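Local coordinates for response regulator aspartate phosphatase I (Bacillus subtilis subsp. subtilis, PDB 4I1A), which dephosphorylates the sporulation phosphotransferase Spo0F and activates the mobile element ICEBs1 by inactivating its repressor ImmR, at residues I120-I123 and S124-I128. Sequence-based numbering, arbitrary orientation.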
# COMPACT_ATOMS: atom_id res chain seq x y z
N ILE A 120 8.17 13.88 -14.42
CA ILE A 120 8.93 15.13 -14.43
C ILE A 120 8.06 16.25 -15.00
O ILE A 120 8.00 17.34 -14.42
CB ILE A 120 10.28 14.99 -15.20
CG1 ILE A 120 11.46 15.03 -14.23
CG2 ILE A 120 10.46 16.09 -16.23
CD1 ILE A 120 11.35 14.07 -13.07
N SER A 121 7.36 15.96 -16.09
CA SER A 121 6.54 16.97 -16.76
C SER A 121 5.40 17.40 -15.87
O SER A 121 5.10 18.59 -15.76
CB SER A 121 5.99 16.44 -18.08
OG SER A 121 7.03 15.86 -18.86
N ALA A 122 4.78 16.42 -15.23
CA ALA A 122 3.64 16.66 -14.35
C ALA A 122 4.00 17.62 -13.23
O ALA A 122 3.35 18.64 -13.04
CB ALA A 122 3.10 15.34 -13.78
N ILE A 123 5.06 17.29 -12.50
CA ILE A 123 5.49 18.12 -11.40
C ILE A 123 5.98 19.48 -11.90
O ILE A 123 5.78 20.50 -11.25
CB ILE A 123 6.54 17.41 -10.51
CG1 ILE A 123 6.84 18.24 -9.26
CG2 ILE A 123 7.80 17.12 -11.28
CD1 ILE A 123 5.57 18.67 -8.53
N SER A 124 6.58 19.48 -13.09
CA SER A 124 7.01 20.73 -13.72
C SER A 124 5.83 21.65 -13.97
O SER A 124 5.87 22.84 -13.68
CB SER A 124 7.73 20.45 -15.04
OG SER A 124 8.91 19.68 -14.83
N ALA A 125 4.76 21.08 -14.52
CA ALA A 125 3.56 21.83 -14.84
C ALA A 125 2.85 22.30 -13.57
O ALA A 125 2.38 23.43 -13.49
CB ALA A 125 2.63 20.99 -15.70
N TYR A 126 2.79 21.41 -12.59
CA TYR A 126 2.26 21.75 -11.27
C TYR A 126 3.03 22.91 -10.63
O TYR A 126 2.44 23.76 -9.96
CB TYR A 126 2.33 20.54 -10.35
CG TYR A 126 1.31 19.46 -10.60
CD1 TYR A 126 0.07 19.75 -11.17
CD2 TYR A 126 1.57 18.14 -10.25
CE1 TYR A 126 -0.87 18.75 -11.39
CE2 TYR A 126 0.65 17.14 -10.47
CZ TYR A 126 -0.57 17.44 -11.03
OH TYR A 126 -1.49 16.43 -11.24
N ARG A 127 4.35 22.95 -10.84
CA ARG A 127 5.18 23.97 -10.21
C ARG A 127 4.81 25.38 -10.65
O ARG A 127 4.94 26.34 -9.87
CB ARG A 127 6.68 23.70 -10.44
CG ARG A 127 7.31 22.64 -9.53
CD ARG A 127 8.84 22.79 -9.45
NE ARG A 127 9.51 21.55 -9.06
CZ ARG A 127 9.61 21.10 -7.81
NH1 ARG A 127 9.09 21.79 -6.81
NH2 ARG A 127 10.24 19.96 -7.56
N ILE A 128 4.35 25.52 -11.89
CA ILE A 128 3.93 26.83 -12.37
C ILE A 128 2.46 27.09 -12.08
O ILE A 128 2.06 28.23 -11.84
CB ILE A 128 4.26 27.04 -13.86
CG1 ILE A 128 3.48 26.08 -14.75
CG2 ILE A 128 5.76 26.87 -14.11
CD1 ILE A 128 3.97 26.07 -16.18
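Tyr126 lies against Ala122 and Ile123 one turn back in helix 119-129, a short helix of the all-helical, tetratricopeptide-repeat-containing Rap phosphatase fold. The buried side is closely packed. With CG anti to its own carbonyl carbon (chi1 -75°), the tyrosine ring is carried back along the helix toward Ala122, where CD2 comes within 3.3 Å of Ala122 O and CE2 reaches Ala122 CB at 4.5 Å. The same carbonyl accepts the backbone N-H of Tyr126 in a nearly straight bond, N to O 2.9 Å. Ile123 crosses the tyrosine at about a right angle, and its CD1 rests 4.2 Å from Tyr126 CB. Farther out, the tyrosine wedges between two neighbouring helices, touching Phe107 and Met111 of helix 102-115 and Lys148 and Val152 of helix 139-155. A serine at Tyr126 would probably leave a gap between these helices and strip Ala122 CB of its ring contact, while the CB that meets Ile123 would remain.

The outer side is looser. Arg127 runs extended from CG to NE, and one face of its guanidinium receives Ile123 CG1, off-centre toward the rim, with CG1 4.2 Å from NH2. This is a light contact of an aliphatic carbon with the flat of a charged group, and both residues also meet Tyr153 of helix 139-155. Ile120 and Ser124 are exposed, and between their side chains the approach is no closer than 4.2 Å, from CG2 to OG. The serine hydroxyl turns instead to the backbone: Ser124 OG, set beside its own N by a chi1 of -62°, donates to the carbonyl four residues back. Ile120 O thus accepts two donors from opposite faces of its plane, Ser124 N at 2.9 Å and Ser124 OG, which stands 42° out of that plane.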